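Long-range contacts in DUF4595 domain-containing protein (Bacteroides vulgatus, PDB 3TZG), which is of unknown function but folds as a porin-like beta barrel and belongs to a sequence family grouped with membrane beta-barrel proteins: residues T11-L16 with I244-N249; N164-L169 with N196-P201; D47-G52 with F68-G73. One frame throughout, in Å; residues are numbered along the deposited sequence.

Interaction 1 of 3, residues T11-L16 with I244-N249; sequences TKVTDL and IDLSYN
V13 lies against I244 and L246 where the first strand of the barrel pairs with the last, an antiparallel seam that closes the beta barrel. Backbone bonds hold it: D245 N gives a nearly straight bond to T14 O (175°), T14 N answers to D245 O, and S247 N reaches K12 O at 2.8 Å. At the end of the pairing T11 and K12 both face S247, a classic beta bulge: T11 N bonds firmly to S247 O at 2.8 Å, while K12 N reaches that oxygen only weakly, at 3.4 Å.

The packed side is apolar around V13, I244 and L246. V13 CG1 sits alongside I244 CG2 at 3.9 Å, the two side chains pointing the same way, and the other branch of V13, CG2, comes to 4.3 Å from L246 CD2. Branched hydrocarbons suit this buried part, where L26 and Y174 also touch V13, and L171 and I231 touch L246. The other face, with K12, T14, D245 and S247, is looser and more open to solvent. Here CB meets CB across each pair, K12 with S247 and T14 with D245. The lysine, its CG anti to the backbone N (chi1 -176°), carries its charged end away from the seam, as befits an exposed site. D245 makes long, weak ion pairs with R230 and R243, which may partly offset its charge. At the bulge, the T11 hydroxyl stands between backbone N and carbonyl carbon (chi1 62°), from where OG1 donates to N249 O at 2.6 Å, approaching from above that carbonyl's plane.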
# COMPACT_ATOMS: atom_id res chain seq x y z
N THR A 11 -9.39 14.00 -5.90
CA THR A 11 -9.29 14.30 -7.33
C THR A 11 -7.84 14.51 -7.79
O THR A 11 -7.57 14.44 -9.00
CB THR A 11 -10.10 15.56 -7.64
OG1 THR A 11 -9.57 16.67 -6.91
CG2 THR A 11 -11.58 15.38 -7.32
N LYS A 12 -6.91 14.79 -6.86
CA LYS A 12 -5.51 15.06 -7.20
C LYS A 12 -4.63 14.66 -6.03
O LYS A 12 -4.93 15.03 -4.89
CB LYS A 12 -5.35 16.56 -7.55
CG LYS A 12 -3.97 17.00 -8.02
CD LYS A 12 -4.05 18.30 -8.79
CE LYS A 12 -3.30 19.45 -8.16
NZ LYS A 12 -3.32 20.65 -9.03
N VAL A 13 -3.58 13.89 -6.32
CA VAL A 13 -2.56 13.41 -5.38
C VAL A 13 -1.22 13.96 -5.88
O VAL A 13 -1.01 14.06 -7.09
CB VAL A 13 -2.58 11.87 -5.23
CG1 VAL A 13 -1.45 11.37 -4.33
CG2 VAL A 13 -3.91 11.39 -4.69
N THR A 14 -0.36 14.41 -4.97
CA THR A 14 0.91 15.04 -5.33
C THR A 14 2.01 14.48 -4.44
O THR A 14 2.08 14.80 -3.25
CB THR A 14 0.81 16.58 -5.21
OG1 THR A 14 -0.36 17.05 -5.90
CG2 THR A 14 2.04 17.29 -5.72
N ASP A 15 2.86 13.65 -5.03
CA ASP A 15 3.99 13.03 -4.36
C ASP A 15 5.20 13.95 -4.43
O ASP A 15 5.56 14.41 -5.52
CB ASP A 15 4.31 11.66 -4.98
CG ASP A 15 5.48 10.93 -4.36
OD1 ASP A 15 5.82 11.21 -3.18
OD2 ASP A 15 6.04 10.04 -5.04
N LEU A 16 5.84 14.19 -3.29
CA LEU A 16 7.02 15.03 -3.26
C LEU A 16 8.23 14.13 -2.93
O LEU A 16 8.56 13.85 -1.77
CB LEU A 16 6.82 16.21 -2.32
CG LEU A 16 5.73 17.20 -2.87
CD1 LEU A 16 5.13 18.05 -1.79
CD2 LEU A 16 6.26 18.06 -4.02
N ILE A 244 2.79 13.69 1.04
CA ILE A 244 1.75 13.51 0.03
C ILE A 244 0.73 14.61 0.22
O ILE A 244 0.22 14.79 1.32
CB ILE A 244 1.12 12.09 0.10
CG1 ILE A 244 2.14 11.02 -0.37
CG2 ILE A 244 -0.17 12.00 -0.72
CD1 ILE A 244 2.69 10.21 0.76
N ASP A 245 0.48 15.37 -0.84
CA ASP A 245 -0.52 16.44 -0.82
C ASP A 245 -1.76 15.95 -1.58
O ASP A 245 -1.61 15.31 -2.62
CB ASP A 245 0.04 17.74 -1.40
CG ASP A 245 1.01 18.50 -0.48
OD1 ASP A 245 0.72 18.61 0.72
OD2 ASP A 245 1.97 19.10 -1.00
N LEU A 246 -2.96 16.15 -1.02
CA LEU A 246 -4.20 15.66 -1.65
C LEU A 246 -5.23 16.77 -1.84
O LEU A 246 -5.37 17.67 -0.99
CB LEU A 246 -4.84 14.53 -0.81
CG LEU A 246 -3.99 13.29 -0.55
CD1 LEU A 246 -3.38 13.36 0.83
CD2 LEU A 246 -4.84 12.08 -0.60
N SER A 247 -5.97 16.69 -2.95
CA SER A 247 -7.02 17.65 -3.29
C SER A 247 -8.34 16.92 -3.45
O SER A 247 -8.37 15.78 -3.93
CB SER A 247 -6.67 18.42 -4.56
OG SER A 247 -7.70 19.32 -4.92
N TYR A 248 -9.43 17.59 -3.06
CA TYR A 248 -10.79 17.05 -3.13
C TYR A 248 -11.68 17.93 -4.03
O TYR A 248 -12.88 17.69 -4.12
CB TYR A 248 -11.37 16.93 -1.72
CG TYR A 248 -10.57 16.04 -0.79
CD1 TYR A 248 -9.45 16.52 -0.13
CD2 TYR A 248 -10.95 14.71 -0.58
CE1 TYR A 248 -8.68 15.69 0.68
CE2 TYR A 248 -10.20 13.88 0.26
CZ TYR A 248 -9.07 14.37 0.89
OH TYR A 248 -8.37 13.58 1.73
N ASN A 249 -11.06 18.91 -4.74
CA ASN A 249 -11.73 19.86 -5.63
C ASN A 249 -12.03 19.24 -6.99
O ASN A 249 -11.11 18.69 -7.60
CB ASN A 249 -10.88 21.14 -5.83
CG ASN A 249 -11.50 22.16 -6.77
OD1 ASN A 249 -11.09 22.31 -7.92
ND2 ASN A 249 -12.53 22.86 -6.32

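Interaction 2 of 3, residues N164-L169 with N196-P201; sequences NYQANL and NRTALP
T198 O takes a hydrogen bond from Y165 N (3.1 Å, within the carbonyl plane) and a CA-H...O contact from the adjacent N164 CA at 3.4 Å. This short antiparallel pairing, with N164 and A199 as a non-hydrogen-bonded pair, ties the start of the loop after strand 163-164 to the start of barrel strand 199-208. N196 shapes the turn that presents T198: its OD1 accepts from both T198 N and A199 N, the former an Asx turn, a role for which the short asparagine amide is well suited.

Y165 is the main side chain here. With CG between the backbone N and the carbonyl carbon (chi1 76°), its ring reaches across to this turn. L200 crosses it at about a right angle, L200 CG meeting Y165 CD1 at 3.5 Å, while A199 O lies at the ring edge. Y165 OH is hydrogen-bonded to L171 N, and lies 3.0 Å from R197 O. Exchanging the tyrosine for alanine is likely to open a gap beside L200 and leave L171 N without its hydroxyl partner.

At the far end R197 spans the contact. Its chain runs extended and then bends at chi3 (57°), bringing NH1 to A167 O at 2.9 Å; L169 O lies at the edge of the guanidinium, near its plane. NH2 also makes a long, weak ion pair with D7. The guanidinium donates one sound bond across the contact, to the backbone oxygen of A167, which implies that this irregular segment is tied to the opposing turn partly by a side-chain bond to its peptide oxygen.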
# COMPACT_ATOMS: atom_id res chain seq x y z
N ASN A 164 -9.04 10.79 12.71
CA ASN A 164 -10.05 10.18 11.86
C ASN A 164 -10.31 11.07 10.68
O ASN A 164 -10.21 12.29 10.77
CB ASN A 164 -11.35 9.91 12.64
CG ASN A 164 -11.16 8.91 13.75
OD1 ASN A 164 -11.06 7.69 13.52
ND2 ASN A 164 -11.04 9.42 14.97
N TYR A 165 -10.61 10.44 9.56
CA TYR A 165 -10.87 11.13 8.33
C TYR A 165 -12.06 10.51 7.63
O TYR A 165 -12.49 9.40 7.98
CB TYR A 165 -9.62 11.10 7.43
CG TYR A 165 -9.37 9.77 6.74
CD1 TYR A 165 -8.76 8.72 7.41
CD2 TYR A 165 -9.75 9.57 5.42
CE1 TYR A 165 -8.56 7.49 6.80
CE2 TYR A 165 -9.55 8.33 4.79
CZ TYR A 165 -8.95 7.30 5.49
OH TYR A 165 -8.72 6.08 4.89
N GLN A 166 -12.54 11.21 6.60
CA GLN A 166 -13.60 10.73 5.73
C GLN A 166 -13.18 11.05 4.31
O GLN A 166 -12.96 12.21 3.98
CB GLN A 166 -14.94 11.36 6.09
CG GLN A 166 -16.15 10.46 5.79
CD GLN A 166 -16.40 9.40 6.85
OE1 GLN A 166 -16.32 8.20 6.58
NE2 GLN A 166 -16.74 9.83 8.07
N ALA A 167 -12.91 10.00 3.51
CA ALA A 167 -12.51 10.10 2.10
C ALA A 167 -12.94 8.84 1.37
O ALA A 167 -13.26 7.83 2.02
CB ALA A 167 -11.01 10.30 1.99
N ASN A 168 -12.99 8.90 0.04
CA ASN A 168 -13.39 7.77 -0.81
C ASN A 168 -12.28 6.68 -0.84
O ASN A 168 -12.60 5.50 -0.93
CB ASN A 168 -13.71 8.25 -2.22
CG ASN A 168 -12.51 8.71 -3.02
OD1 ASN A 168 -11.79 9.63 -2.64
ND2 ASN A 168 -12.27 8.06 -4.13
N LEU A 169 -11.00 7.09 -0.74
CA LEU A 169 -9.85 6.19 -0.75
C LEU A 169 -9.46 5.81 0.65
O LEU A 169 -9.79 6.52 1.61
CB LEU A 169 -8.64 6.84 -1.46
CG LEU A 169 -8.80 7.38 -2.89
CD1 LEU A 169 -7.53 8.04 -3.32
CD2 LEU A 169 -9.21 6.29 -3.88
N ASN A 196 -12.49 -1.04 9.01
CA ASN A 196 -12.24 0.36 9.38
C ASN A 196 -11.35 1.06 8.36
O ASN A 196 -10.15 0.89 8.35
CB ASN A 196 -11.61 0.44 10.78
CG ASN A 196 -11.43 1.81 11.38
OD1 ASN A 196 -11.09 2.80 10.72
ND2 ASN A 196 -11.57 1.88 12.68
N ARG A 197 -11.96 1.92 7.57
CA ARG A 197 -11.34 2.70 6.51
C ARG A 197 -11.36 4.23 6.91
O ARG A 197 -11.33 5.12 6.06
CB ARG A 197 -12.15 2.39 5.22
CG ARG A 197 -11.49 2.73 3.90
CD ARG A 197 -12.30 2.26 2.68
NE ARG A 197 -13.67 2.79 2.62
CZ ARG A 197 -13.99 4.03 2.27
NH1 ARG A 197 -13.04 4.93 2.02
NH2 ARG A 197 -15.27 4.40 2.22
N THR A 198 -11.31 4.50 8.23
CA THR A 198 -11.47 5.79 8.87
C THR A 198 -10.27 6.25 9.73
O THR A 198 -10.05 7.45 9.82
CB THR A 198 -12.72 5.62 9.76
OG1 THR A 198 -13.82 6.04 8.98
CG2 THR A 198 -12.69 6.40 11.07
N ALA A 199 -9.59 5.34 10.42
CA ALA A 199 -8.50 5.72 11.34
C ALA A 199 -7.17 5.95 10.63
O ALA A 199 -6.91 5.29 9.63
CB ALA A 199 -8.32 4.62 12.38
N LEU A 200 -6.32 6.85 11.18
CA LEU A 200 -4.96 7.13 10.70
C LEU A 200 -3.96 7.01 11.85
O LEU A 200 -4.21 7.60 12.91
CB LEU A 200 -4.83 8.50 10.03
CG LEU A 200 -5.48 8.65 8.65
CD1 LEU A 200 -5.50 10.13 8.20
CD2 LEU A 200 -4.83 7.73 7.65
N PRO A 201 -2.83 6.27 11.70
CA PRO A 201 -1.89 6.17 12.82
C PRO A 201 -1.12 7.47 13.04
O PRO A 201 -0.71 8.12 12.07
CB PRO A 201 -0.95 5.03 12.38
CG PRO A 201 -0.94 5.12 10.89
CD PRO A 201 -2.34 5.51 10.52
O HOH W 1 -11.68 4.43 14.13

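Interaction 3 of 3, residues D47-G52 with F68-G73; sequences DQITIG and FQIGKG
I49 and F68 form the central hydrogen-bonded pair of a beta hairpin, in which strand 48-51 runs antiparallel to strand 63-71 in the barrel wall. Backbone bonds come first: F68 N donates to I49 O at 2.8 Å, almost straight (172°), and I49 N returns the bond to F68 O. Q48 CA adds a CA-H...O contact to the same F68 O. Further along, I70 N reaches D47 O at 2.8 Å, so the pairing persists one residue beyond the strand proper of 48-51.

Apolar contacts gather on the face of I49, I51 and F68, beside I70. I51 CD1 touches the edge of the phenylalanine ring at F68 CE2, 3.9 Å off, and I49 CD1 meets I70 CD1 at 3.7 Å. These bulky side chains suit the site, since L191 touches both I49 and F68, and L189 touches I51; V42 and Y44 of the adjacent strand 40-45 also lie against I49.

The reverse face bears a polar pair, Q48 and Q69, apt for a partly exposed surface because an amide can both donate and accept. Q48 is extended, whereas Q69 bends at chi2 (69°), which brings its amide back over the neighbouring strand. Their amide planes stand steeply to one another, 78° apart, and one weak bond joins them: Q48 NE2 to Q69 OE1, 3.1 Å.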
# COMPACT_ATOMS: atom_id res chain seq x y z
N ASP A 47 -15.22 -10.50 -12.69
CA ASP A 47 -14.63 -10.74 -11.37
C ASP A 47 -13.17 -10.22 -11.28
O ASP A 47 -12.50 -10.50 -10.29
CB ASP A 47 -14.68 -12.24 -11.04
CG ASP A 47 -16.06 -12.72 -10.63
OD1 ASP A 47 -16.55 -12.27 -9.56
OD2 ASP A 47 -16.62 -13.59 -11.34
N GLN A 48 -12.70 -9.45 -12.29
CA GLN A 48 -11.34 -8.94 -12.31
C GLN A 48 -11.24 -7.41 -12.29
O GLN A 48 -12.14 -6.70 -12.79
CB GLN A 48 -10.59 -9.43 -13.55
CG GLN A 48 -10.42 -10.94 -13.64
CD GLN A 48 -9.57 -11.34 -14.81
OE1 GLN A 48 -9.27 -10.54 -15.70
NE2 GLN A 48 -9.18 -12.60 -14.83
N ILE A 49 -10.13 -6.92 -11.72
CA ILE A 49 -9.70 -5.53 -11.66
C ILE A 49 -8.29 -5.52 -12.21
O ILE A 49 -7.46 -6.28 -11.72
CB ILE A 49 -9.81 -4.89 -10.25
CG1 ILE A 49 -11.24 -5.04 -9.66
CG2 ILE A 49 -9.37 -3.40 -10.28
CD1 ILE A 49 -11.38 -4.62 -8.25
N THR A 50 -8.04 -4.74 -13.26
CA THR A 50 -6.72 -4.67 -13.87
C THR A 50 -6.24 -3.26 -13.78
O THR A 50 -6.95 -2.36 -14.24
CB THR A 50 -6.70 -5.20 -15.32
OG1 THR A 50 -7.17 -6.55 -15.34
CG2 THR A 50 -5.30 -5.14 -15.95
N ILE A 51 -5.05 -3.08 -13.19
CA ILE A 51 -4.42 -1.77 -13.05
C ILE A 51 -3.20 -1.72 -14.01
O ILE A 51 -2.35 -2.59 -13.92
CB ILE A 51 -4.06 -1.51 -11.56
CG1 ILE A 51 -5.36 -1.32 -10.73
CG2 ILE A 51 -3.14 -0.30 -11.44
CD1 ILE A 51 -5.26 -1.40 -9.20
N GLY A 52 -3.18 -0.74 -14.93
CA GLY A 52 -2.13 -0.56 -15.95
C GLY A 52 -0.72 -0.24 -15.46
O GLY A 52 -0.34 -0.62 -14.34
N PHE A 68 -6.22 -8.37 -10.36
CA PHE A 68 -6.77 -8.92 -9.12
C PHE A 68 -7.97 -9.78 -9.41
O PHE A 68 -8.83 -9.37 -10.19
CB PHE A 68 -7.18 -7.83 -8.13
CG PHE A 68 -6.08 -6.96 -7.59
CD1 PHE A 68 -5.42 -7.30 -6.41
CD2 PHE A 68 -5.75 -5.76 -8.20
CE1 PHE A 68 -4.42 -6.48 -5.89
CE2 PHE A 68 -4.76 -4.93 -7.67
CZ PHE A 68 -4.09 -5.31 -6.53
N GLN A 69 -8.05 -10.94 -8.76
CA GLN A 69 -9.19 -11.83 -8.88
C GLN A 69 -10.06 -11.61 -7.66
O GLN A 69 -9.59 -11.79 -6.52
CB GLN A 69 -8.75 -13.29 -9.03
CG GLN A 69 -9.74 -14.16 -9.78
CD GLN A 69 -9.82 -13.78 -11.24
OE1 GLN A 69 -8.81 -13.40 -11.89
NE2 GLN A 69 -11.03 -13.89 -11.80
N ILE A 70 -11.30 -11.16 -7.90
CA ILE A 70 -12.29 -10.81 -6.87
C ILE A 70 -13.25 -11.98 -6.70
O ILE A 70 -13.79 -12.50 -7.68
CB ILE A 70 -13.04 -9.48 -7.23
CG1 ILE A 70 -12.08 -8.34 -7.67
CG2 ILE A 70 -14.00 -9.05 -6.12
CD1 ILE A 70 -10.91 -7.96 -6.72
N GLY A 71 -13.40 -12.41 -5.46
CA GLY A 71 -14.28 -13.51 -5.09
C GLY A 71 -14.97 -13.20 -3.79
O GLY A 71 -14.31 -12.83 -2.80
N LYS A 72 -16.33 -13.29 -3.79
CA LYS A 72 -17.20 -13.05 -2.62
C LYS A 72 -16.86 -11.69 -1.97
O LYS A 72 -16.70 -11.60 -0.74
CB LYS A 72 -17.11 -14.19 -1.57
CG LYS A 72 -17.31 -15.63 -2.08
CD LYS A 72 -18.74 -16.12 -2.01
CE LYS A 72 -18.85 -17.63 -1.85
NZ LYS A 72 -18.33 -18.39 -3.02
N GLY A 73 -16.71 -10.68 -2.82
CA GLY A 73 -16.46 -9.30 -2.42
C GLY A 73 -15.07 -8.91 -1.95
O GLY A 73 -14.91 -7.81 -1.42

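Along the chain interaction 1 brackets the others: 11-16 comes first, then the hairpin of interaction 3, then interaction 2, and finally 244-249. All three reach the antiparallel strands of the barrel. Interactions 1 and 2 are neighbours, centres about 16 Å apart, and touch where Y248 CE2 packs on A167 CB at 4.1 Å. Interaction 3 stands apart, its centre about 25 Å from that of interaction 1 and 23 Å from that of interaction 2. The chain between the two segments of interaction 2 holds helix 181-188; outside that helix, its L171 and Y174 touch the seam, and its L189 and L191 the hairpin, consistent with a segment filling the barrel interior and bridging its walls.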